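Local atomic coordinates of N-acetylglucosamine-6-phosphate deacetylase (PDB entry 1O12), a protein that probably removes the acetyl group from N-acetylglucosamine-6-phosphate, as a hydrolase of the NagA family using a bound divalent metal cation. Residues F164-E169 with S189-E194; R150-I155 with L174-K179; T94-L99 with K142-P147. All blocks are in the same frame, centred on the assembly; numbering follows the deposited sequence.

Interaction 1: residues F164-E169 with S189-E194; sequences FAPEIE and SIATFE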
loop_
_atom_site.group_PDB
_atom_site.type_symbol
_atom_site.label_atom_id
_atom_site.label_comp_id
_atom_site.label_asym_id
_atom_site.label_seq_id
_atom_site.Cartn_x
_atom_site.Cartn_y
_atom_site.Cartn_z
ATOM N N PHE A 164 -4.754 -4.760 -21.610
ATOM C CA PHE A 164 -5.711 -3.719 -21.998
ATOM C C PHE A 164 -6.022 -2.686 -20.891
ATOM O O PHE A 164 -5.752 -2.906 -19.688
ATOM C CB PHE A 164 -7.022 -4.370 -22.411
ATOM C CG PHE A 164 -7.856 -4.812 -21.243
ATOM C CD1 PHE A 164 -9.001 -4.103 -20.885
ATOM C CD2 PHE A 164 -7.458 -5.902 -20.459
ATOM C CE1 PHE A 164 -9.732 -4.466 -19.772
ATOM C CE2 PHE A 164 -8.189 -6.279 -19.326
ATOM C CZ PHE A 164 -9.327 -5.562 -18.982
ATOM N N ALA A 165 -6.603 -1.561 -21.313
ATOM C CA ALA A 165 -6.998 -0.505 -20.385
ATOM C C ALA A 165 -8.526 -0.573 -20.241
ATOM O O ALA A 165 -9.237 -0.203 -21.147
ATOM C CB ALA A 165 -6.561 0.848 -20.934
ATOM N N PRO A 166 -9.039 -1.039 -19.084
ATOM C CA PRO A 166 -10.485 -1.176 -18.803
ATOM C C PRO A 166 -11.427 0.003 -19.145
ATOM O O PRO A 166 -12.626 -0.200 -19.367
ATOM C CB PRO A 166 -10.526 -1.496 -17.310
ATOM C CG PRO A 166 -9.218 -2.174 -17.076
ATOM C CD PRO A 166 -8.253 -1.336 -17.873
ATOM N N GLU A 167 -10.902 1.224 -19.194
ATOM C CA GLU A 167 -11.760 2.369 -19.487
ATOM C C GLU A 167 -11.915 2.644 -20.990
ATOM O O GLU A 167 -12.779 3.428 -21.407
ATOM C CB GLU A 167 -11.229 3.627 -18.775
ATOM C CG GLU A 167 -10.040 4.275 -19.452
ATOM C CD GLU A 167 -8.700 3.630 -19.122
ATOM O OE1 GLU A 167 -8.671 2.469 -18.632
ATOM O OE2 GLU A 167 -7.667 4.297 -19.374
ATOM N N ILE A 168 -11.089 1.995 -21.801
ATOM C CA ILE A 168 -11.138 2.214 -23.233
ATOM C C ILE A 168 -12.487 1.775 -23.797
ATOM O O ILE A 168 -13.198 0.956 -23.213
ATOM C CB ILE A 168 -9.947 1.486 -23.945
ATOM C CG1 ILE A 168 -9.622 2.183 -25.261
ATOM C CG2 ILE A 168 -10.286 0.027 -24.218
ATOM C CD1 ILE A 168 -8.367 1.627 -25.993
ATOM N N GLU A 169 -12.853 2.348 -24.932
ATOM C CA GLU A 169 -14.118 2.023 -25.579
ATOM C C GLU A 169 -14.153 0.561 -26.003
ATOM O O GLU A 169 -13.189 0.056 -26.582
ATOM C CB GLU A 169 -14.297 2.908 -26.816
ATOM C CG GLU A 169 -15.637 2.760 -27.525
ATOM C CD GLU A 169 -15.570 3.210 -28.974
ATOM O OE1 GLU A 169 -14.900 4.242 -29.246
ATOM O OE2 GLU A 169 -16.187 2.530 -29.832
ATOM N N SER A 189 -3.478 2.312 -18.369
ATOM C CA SER A 189 -4.827 2.798 -18.185
ATOM C C SER A 189 -4.976 3.877 -17.127
ATOM O O SER A 189 -4.133 4.017 -16.242
ATOM C CB SER A 189 -5.697 1.598 -17.812
ATOM O OG SER A 189 -6.744 1.946 -16.924
ATOM N N ILE A 190 -6.047 4.660 -17.227
ATOM C CA ILE A 190 -6.310 5.675 -16.198
ATOM C C ILE A 190 -7.589 5.298 -15.481
ATOM O O ILE A 190 -8.101 6.056 -14.687
ATOM C CB ILE A 190 -6.468 7.122 -16.750
ATOM C CG1 ILE A 190 -7.465 7.149 -17.903
ATOM C CG2 ILE A 190 -5.120 7.687 -17.121
ATOM C CD1 ILE A 190 -7.434 8.495 -18.641
ATOM N N ALA A 191 -8.095 4.112 -15.768
ATOM C CA ALA A 191 -9.315 3.641 -15.145
ATOM C C ALA A 191 -9.353 3.819 -13.620
ATOM O O ALA A 191 -8.339 3.700 -12.909
ATOM C CB ALA A 191 -9.539 2.175 -15.498
ATOM N N THR A 192 -10.553 4.076 -13.129
ATOM C CA THR A 192 -10.781 4.263 -11.718
ATOM C C THR A 192 -10.887 2.889 -11.086
ATOM O O THR A 192 -10.832 1.877 -11.763
ATOM C CB THR A 192 -12.110 4.997 -11.486
ATOM O OG1 THR A 192 -13.170 4.227 -12.069
ATOM C CG2 THR A 192 -12.086 6.379 -12.143
ATOM N N PHE A 193 -11.054 2.872 -9.773
ATOM C CA PHE A 193 -11.209 1.640 -9.033
ATOM C C PHE A 193 -12.457 0.887 -9.475
ATOM O O PHE A 193 -12.425 -0.343 -9.612
ATOM C CB PHE A 193 -11.316 1.945 -7.550
ATOM C CG PHE A 193 -11.618 0.746 -6.707
ATOM C CD1 PHE A 193 -10.614 -0.156 -6.377
ATOM C CD2 PHE A 193 -12.905 0.522 -6.237
ATOM C CE1 PHE A 193 -10.880 -1.255 -5.600
ATOM C CE2 PHE A 193 -13.187 -0.589 -5.448
ATOM C CZ PHE A 193 -12.167 -1.479 -5.129
ATOM N N GLU A 194 -13.553 1.609 -9.709
ATOM C CA GLU A 194 -14.798 0.948 -10.111
ATOM C C GLU A 194 -14.762 0.402 -11.534
ATOM O O GLU A 194 -15.404 -0.613 -11.820
ATOM C CB GLU A 194 -16.014 1.891 -9.958
ATOM C CG GLU A 194 -16.360 2.296 -8.497
ATOM C CD GLU A 194 -16.691 1.102 -7.569
ATOM O OE1 GLU A 194 -16.684 1.310 -6.326
ATOM O OE2 GLU A 194 -16.962 -0.029 -8.067
#
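Glu-167 reaches across to residues 189-191 and meets them along its whole length. Its CB starts against Ala-191, 4.0 Å from the methyl CB of that residue. CG sits between the backbone N and the carbonyl carbon, and a bend at the next bond (chi2 -82°) folds the chain over so that the carboxylate reaches Ser-189 and Ile-190. CG passes CG1 of Ile-190, whose side chain crosses that of Glu-167 at about a right angle. At the tip the two oxygens divide the work. OE1 accepts from the hydroxyl of Ser-189, OG to OE1 being 2.6 Å, on the syn side but 30° out of the carboxylate plane. OE2 takes the amide of Ile-190, N to OE2 2.7 Å, in an almost linear bond (176°) that arrives from above that plane. Ser-189 OG is used twice: while donating to Glu-167 it accepts from Ala-191 N at 2.8 Å, which makes residues 189-191 an ST turn. Both segments follow parallel neighbours, strands 159-164 and 183-186, of the TIM-barrel-type amidohydrolase domain, and Ser-189 comes directly after the iron ligand His-188. The bond pair therefore ties together two loops at the C-terminal, metal-binding end of these strands. Beside the carboxylate, aliphatic carbons pack together: the CB atoms of Ala-165 and Ser-189 meet at 3.3 Å, and Pro-166 makes an apolar contact with the methyl of Ala-191, CB to CB 4.2 Å. A type I turn from Ala-165 to Ile-168 carries both Pro-166 and Glu-167 into these positions. Farther along, Thr-192 N-caps helix 193-200, and Ile-224 of helix 223-230 touches the side chains of Pro-166 and Ser-189.

Interaction 2: residues R150-I155 with L174-K179; sequences RELSEI and LLRLVK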
loop_
_atom_site.group_PDB
_atom_site.type_symbol
_atom_site.label_atom_id
_atom_site.label_comp_id
_atom_site.label_asym_id
_atom_site.label_seq_id
_atom_site.Cartn_x
_atom_site.Cartn_y
_atom_site.Cartn_z
ATOM N N ARG A 150 -14.418 -6.786 -35.459
ATOM C CA ARG A 150 -13.607 -7.193 -36.606
ATOM C C ARG A 150 -12.217 -7.659 -36.169
ATOM O O ARG A 150 -11.667 -8.607 -36.729
ATOM C CB ARG A 150 -13.466 -6.018 -37.579
ATOM C CG ARG A 150 -12.509 -6.226 -38.771
ATOM C CD ARG A 150 -12.409 -4.924 -39.599
ATOM N NE ARG A 150 -13.748 -4.379 -39.873
ATOM C CZ ARG A 150 -14.015 -3.229 -40.511
ATOM N NH1 ARG A 150 -13.028 -2.454 -40.968
ATOM N NH2 ARG A 150 -15.283 -2.853 -40.698
ATOM N N GLU A 151 -11.626 -6.996 -35.178
ATOM C CA GLU A 151 -10.307 -7.423 -34.732
ATOM C C GLU A 151 -10.406 -8.569 -33.730
ATOM O O GLU A 151 -9.589 -9.485 -33.738
ATOM C CB GLU A 151 -9.528 -6.250 -34.126
ATOM C CG GLU A 151 -9.048 -5.266 -35.162
ATOM C CD GLU A 151 -8.308 -4.091 -34.555
ATOM O OE1 GLU A 151 -7.168 -4.286 -34.064
ATOM O OE2 GLU A 151 -8.878 -2.973 -34.560
ATOM N N LEU A 152 -11.416 -8.529 -32.881
ATOM C CA LEU A 152 -11.560 -9.573 -31.906
ATOM C C LEU A 152 -11.460 -10.938 -32.588
ATOM O O LEU A 152 -10.948 -11.900 -32.006
ATOM C CB LEU A 152 -12.902 -9.445 -31.213
ATOM C CG LEU A 152 -12.990 -10.318 -29.962
ATOM C CD1 LEU A 152 -12.165 -9.631 -28.838
ATOM C CD2 LEU A 152 -14.458 -10.519 -29.531
ATOM N N SER A 153 -11.927 -11.018 -33.833
ATOM C CA SER A 153 -11.912 -12.284 -34.569
ATOM C C SER A 153 -10.535 -12.779 -35.008
ATOM O O SER A 153 -10.400 -13.915 -35.434
ATOM C CB SER A 153 -12.829 -12.200 -35.805
ATOM O OG SER A 153 -12.173 -11.600 -36.915
ATOM N N GLU A 154 -9.520 -11.932 -34.931
ATOM C CA GLU A 154 -8.183 -12.357 -35.315
ATOM C C GLU A 154 -7.330 -12.751 -34.098
ATOM O O GLU A 154 -6.206 -13.213 -34.256
ATOM C CB GLU A 154 -7.469 -11.245 -36.082
ATOM C CG GLU A 154 -8.120 -10.852 -37.389
ATOM C CD GLU A 154 -8.193 -11.998 -38.365
ATOM O OE1 GLU A 154 -9.235 -12.118 -39.026
ATOM O OE2 GLU A 154 -7.213 -12.774 -38.487
ATOM N N ILE A 155 -7.861 -12.596 -32.889
ATOM C CA ILE A 155 -7.095 -12.915 -31.685
ATOM C C ILE A 155 -7.454 -14.270 -31.110
ATOM O O ILE A 155 -8.551 -14.460 -30.585
ATOM C CB ILE A 155 -7.312 -11.858 -30.590
ATOM C CG1 ILE A 155 -6.933 -10.473 -31.122
ATOM C CG2 ILE A 155 -6.507 -12.209 -29.377
ATOM C CD1 ILE A 155 -7.233 -9.307 -30.144
ATOM N N LEU A 174 -13.275 -7.696 -25.002
ATOM C CA LEU A 174 -12.082 -8.469 -24.689
ATOM C C LEU A 174 -12.389 -9.630 -23.753
ATOM O O LEU A 174 -11.699 -10.635 -23.767
ATOM C CB LEU A 174 -10.995 -7.564 -24.091
ATOM C CG LEU A 174 -10.599 -6.358 -24.939
ATOM C CD1 LEU A 174 -9.575 -5.544 -24.168
ATOM C CD2 LEU A 174 -10.055 -6.786 -26.317
ATOM N N LEU A 175 -13.439 -9.503 -22.949
ATOM C CA LEU A 175 -13.788 -10.587 -22.048
ATOM C C LEU A 175 -14.111 -11.859 -22.803
ATOM O O LEU A 175 -14.092 -12.956 -22.239
ATOM C CB LEU A 175 -14.981 -10.210 -21.201
ATOM C CG LEU A 175 -14.653 -9.081 -20.254
ATOM C CD1 LEU A 175 -15.937 -8.535 -19.663
ATOM C CD2 LEU A 175 -13.717 -9.612 -19.187
ATOM N N ARG A 176 -14.418 -11.736 -24.079
ATOM C CA ARG A 176 -14.734 -12.941 -24.791
ATOM C C ARG A 176 -13.514 -13.760 -25.106
ATOM O O ARG A 176 -13.639 -14.897 -25.548
ATOM C CB ARG A 176 -15.508 -12.605 -26.044
ATOM C CG ARG A 176 -16.928 -12.228 -25.698
ATOM C CD ARG A 176 -17.589 -11.559 -26.845
ATOM N NE ARG A 176 -17.495 -12.407 -28.027
ATOM C CZ ARG A 176 -17.692 -11.949 -29.249
ATOM N NH1 ARG A 176 -17.994 -10.667 -29.421
ATOM N NH2 ARG A 176 -17.570 -12.762 -30.288
ATOM N N LEU A 177 -12.334 -13.198 -24.840
ATOM C CA LEU A 177 -11.076 -13.878 -25.134
ATOM C C LEU A 177 -10.662 -14.903 -24.112
ATOM O O LEU A 177 -9.985 -15.868 -24.454
ATOM C CB LEU A 177 -9.937 -12.877 -25.281
ATOM C CG LEU A 177 -10.124 -11.874 -26.423
ATOM C CD1 LEU A 177 -8.907 -10.934 -26.483
ATOM C CD2 LEU A 177 -10.297 -12.627 -27.724
ATOM N N VAL A 178 -11.072 -14.708 -22.864
ATOM C CA VAL A 178 -10.679 -15.638 -21.824
ATOM C C VAL A 178 -11.042 -17.083 -22.137
ATOM O O VAL A 178 -10.289 -18.002 -21.793
ATOM C CB VAL A 178 -11.265 -15.224 -20.468
ATOM C CG1 VAL A 178 -10.875 -16.237 -19.373
ATOM C CG2 VAL A 178 -10.734 -13.839 -20.103
ATOM N N LYS A 179 -12.170 -17.297 -22.804
ATOM C CA LYS A 179 -12.585 -18.662 -23.136
ATOM C C LYS A 179 -11.665 -19.245 -24.203
ATOM O O LYS A 179 -11.746 -20.425 -24.498
ATOM C CB LYS A 179 -14.050 -18.701 -23.628
ATOM C CG LYS A 179 -14.260 -18.028 -24.991
ATOM C CD LYS A 179 -15.732 -17.725 -25.350
ATOM C CE LYS A 179 -15.800 -16.926 -26.692
ATOM N NZ LYS A 179 -17.166 -16.389 -27.081
#
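Leu-152 lays one methyl over the guanidinium group of Arg-176 and pushes the other among the leucines of 174-179. CD2 stands 3.5 Å above the guanidinium plane, over its centre, the two side chains crossing at about a right angle; a bend in the arginine at chi3 (54°) turns the flat group across the methyl. CD1 meets CD2 of Leu-177 at 3.7 Å, these two leucines sliding past each other in opposite directions. More loosely, Leu-152 CD1 lies 4.3 Å from CD2 of Leu-174. Ile-155 sets its CG2 4.0 Å from CD1 of Leu-177, so the leucine is gripped from two residues of a type I turn. The contact packs the short, weakly bonded helix around 149-152 and the turn from Leu-152 to Ile-155 against the loop joining strands 159-164 and 183-186, on the periphery of the barrel. No hydrogen bond passes between the segments. The arginine's charge is met by Glu-149, just before the first segment, through NH1, and Arg-180 donates to the carbonyls of Leu-152 and Ile-155. Cohesion between the two segments is thus chiefly hydrophobic, the guanidinium serving as a flat lid on a leucine methyl.

Interaction 3: residues T94-L99 with K142-P147; sequences TVSTSL and KHIRPP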
loop_
_atom_site.group_PDB
_atom_site.type_symbol
_atom_site.label_atom_id
_atom_site.label_comp_id
_atom_site.label_asym_id
_atom_site.label_seq_id
_atom_site.Cartn_x
_atom_site.Cartn_y
_atom_site.Cartn_z
ATOM N N THR A 94 4.331 -8.305 -27.806
ATOM C CA THR A 94 4.281 -7.293 -28.846
ATOM C C THR A 94 4.080 -5.920 -28.229
ATOM O O THR A 94 3.955 -5.776 -27.010
ATOM C CB THR A 94 3.093 -7.551 -29.766
ATOM O OG1 THR A 94 1.885 -7.533 -28.985
ATOM C CG2 THR A 94 3.223 -8.915 -30.441
ATOM N N VAL A 95 4.077 -4.901 -29.078
ATOM C CA VAL A 95 3.782 -3.547 -28.626
ATOM C C VAL A 95 2.594 -3.131 -29.508
ATOM O O VAL A 95 2.172 -3.913 -30.351
ATOM C CB VAL A 95 4.978 -2.598 -28.827
ATOM C CG1 VAL A 95 6.062 -2.939 -27.836
ATOM C CG2 VAL A 95 5.507 -2.700 -30.242
ATOM N N SER A 96 2.030 -1.943 -29.308
ATOM C CA SER A 96 0.916 -1.508 -30.150
ATOM C C SER A 96 1.364 -1.518 -31.618
ATOM O O SER A 96 2.470 -1.072 -31.963
ATOM C CB SER A 96 0.448 -0.111 -29.759
ATOM O OG SER A 96 -0.163 -0.142 -28.484
ATOM N N THR A 97 0.497 -2.042 -32.476
ATOM C CA THR A 97 0.836 -2.139 -33.880
ATOM C C THR A 97 -0.401 -2.357 -34.754
ATOM O O THR A 97 -1.535 -2.235 -34.287
ATOM C CB THR A 97 1.879 -3.285 -34.070
ATOM O OG1 THR A 97 2.512 -3.147 -35.350
ATOM C CG2 THR A 97 1.207 -4.679 -33.925
ATOM N N SER A 98 -0.182 -2.683 -36.022
ATOM C CA SER A 98 -1.300 -2.903 -36.945
ATOM C C SER A 98 -1.929 -4.293 -36.845
ATOM O O SER A 98 -1.270 -5.248 -36.457
ATOM C CB SER A 98 -0.839 -2.660 -38.395
ATOM O OG SER A 98 0.335 -3.392 -38.724
ATOM N N LEU A 99 -3.205 -4.407 -37.189
ATOM C CA LEU A 99 -3.867 -5.708 -37.176
ATOM C C LEU A 99 -3.055 -6.618 -38.108
ATOM O O LEU A 99 -3.020 -7.837 -37.940
ATOM C CB LEU A 99 -5.307 -5.606 -37.704
ATOM C CG LEU A 99 -6.396 -6.452 -37.015
ATOM C CD1 LEU A 99 -7.657 -6.497 -37.876
ATOM C CD2 LEU A 99 -5.908 -7.854 -36.768
ATOM N N LYS A 142 -0.185 6.181 -32.773
ATOM C CA LYS A 142 -0.940 5.938 -33.996
ATOM C C LYS A 142 -1.646 4.579 -34.067
ATOM O O LYS A 142 -2.721 4.484 -34.636
ATOM C CB LYS A 142 -0.053 6.150 -35.241
ATOM C CG LYS A 142 1.253 5.365 -35.284
ATOM C CD LYS A 142 1.937 5.524 -36.651
ATOM C CE LYS A 142 3.319 4.847 -36.693
ATOM N NZ LYS A 142 4.356 5.550 -35.843
ATOM N N HIS A 143 -1.063 3.539 -33.476
ATOM C CA HIS A 143 -1.669 2.199 -33.510
ATOM C C HIS A 143 -2.713 1.943 -32.412
ATOM O O HIS A 143 -3.563 1.077 -32.558
ATOM C CB HIS A 143 -0.576 1.122 -33.451
ATOM C CG HIS A 143 0.373 1.151 -34.614
ATOM N ND1 HIS A 143 -0.043 1.001 -35.923
ATOM C CD2 HIS A 143 1.726 1.239 -34.660
ATOM C CE1 HIS A 143 1.012 0.985 -36.720
ATOM N NE2 HIS A 143 2.100 1.128 -35.980
ATOM N N ILE A 144 -2.640 2.709 -31.323
ATOM C CA ILE A 144 -3.561 2.577 -30.201
ATOM C C ILE A 144 -4.990 2.854 -30.674
ATOM O O ILE A 144 -5.255 3.877 -31.288
ATOM C CB ILE A 144 -3.210 3.568 -29.046
ATOM C CG1 ILE A 144 -1.745 3.386 -28.619
ATOM C CG2 ILE A 144 -4.153 3.330 -27.847
ATOM C CD1 ILE A 144 -1.373 4.114 -27.338
ATOM N N ARG A 145 -5.913 1.956 -30.362
ATOM C CA ARG A 145 -7.282 2.131 -30.802
ATOM C C ARG A 145 -8.150 1.221 -29.954
ATOM O O ARG A 145 -7.636 0.341 -29.247
ATOM C CB ARG A 145 -7.388 1.697 -32.262
ATOM C CG ARG A 145 -6.902 0.256 -32.442
ATOM C CD ARG A 145 -6.862 -0.171 -33.889
ATOM N NE ARG A 145 -6.411 -1.556 -34.073
ATOM C CZ ARG A 145 -5.140 -1.956 -34.081
ATOM N NH1 ARG A 145 -4.155 -1.078 -33.912
ATOM N NH2 ARG A 145 -4.852 -3.240 -34.274
ATOM N N PRO A 146 -9.477 1.415 -30.008
ATOM C CA PRO A 146 -10.391 0.577 -29.230
ATOM C C PRO A 146 -10.585 -0.750 -29.928
ATOM O O PRO A 146 -10.396 -0.875 -31.135
ATOM C CB PRO A 146 -11.677 1.391 -29.208
ATOM C CG PRO A 146 -11.651 2.051 -30.543
ATOM C CD PRO A 146 -10.211 2.511 -30.668
ATOM N N PRO A 147 -10.935 -1.773 -29.166
ATOM C CA PRO A 147 -11.163 -3.103 -29.728
ATOM C C PRO A 147 -12.435 -3.081 -30.563
ATOM O O PRO A 147 -13.393 -2.371 -30.242
ATOM C CB PRO A 147 -11.296 -3.977 -28.491
ATOM C CG PRO A 147 -11.806 -3.012 -27.441
ATOM C CD PRO A 147 -10.979 -1.797 -27.697
#
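His-143 lies flat against the backbone of Thr-97 and Ser-98, and this is the close-packed half of the contact. Thr-97 CA stands over one ring face in a CH-pi contact, 3.7 Å from the ring centroid and 23° off the normal, with Ser-98 N above the same face, offset toward the rim. CG lies anti to the carbonyl carbon (chi1 -62°), which swings the imidazole over the peptide. On the opposite face lies CG of Lys-142, 4.2 Å above the ring plane, and NE2 has a weak hydrogen bond to Asp-283. With an alanine here, the Thr-97 to Ser-98 peptide would probably lose its cover and Asp-283 its weak partner. Next to the ring, Arg-145 grips Thr-97 O: NH1 to O is 2.9 Å and fairly straight (166°), with the oxygen in the guanidinium plane, while the bond from NH2 is weak. NH1 also makes a weak bond to His-143 O, and NH2 forms a salt bridge with Glu-151, so the guanidinium is held from several directions. The flanks are looser. Ser-96 OG comes no nearer Ile-144 than 3.9 Å from CG1, and Leu-99 CB is 4.2 Å from Arg-145 NH2. Lys-142, in the exposed part of its segment, sends its ammonium to Ser-140. Ser-98 N-caps helix 99-115, its OG bonded to the amide of Lys-101. The segments belong to loops following the parallel strands 87-93 and 121-127, the second of which ends in the iron ligand Glu-127; such loops frame the metal site of an amidohydrolase TIM barrel, the side chain of Ser-96 being about 8 Å from the iron.

Interactions 1 and 3 both join loops following neighbouring parallel strands near the iron, and both rely on a charged side chain: a carboxylate that takes an amide and a hydroxyl in one, a guanidinium on a backbone carbonyl in the other. Interaction 2, buried like interaction 1, relies on leucine packing and joins a short helix to an outer loop. Interaction 3 is only partly buried. The three contacts touch one another: Leu-99 of interaction 3 packs on Glu-151 and Glu-154 of interaction 2, Phe-164 of interaction 1 packs on Leu-174 of interaction 2, and Ile-168 and Glu-169 lie against the segment 142-147. The connection between strands 159-164 and 183-186 contributes to both interactions 1 and 2.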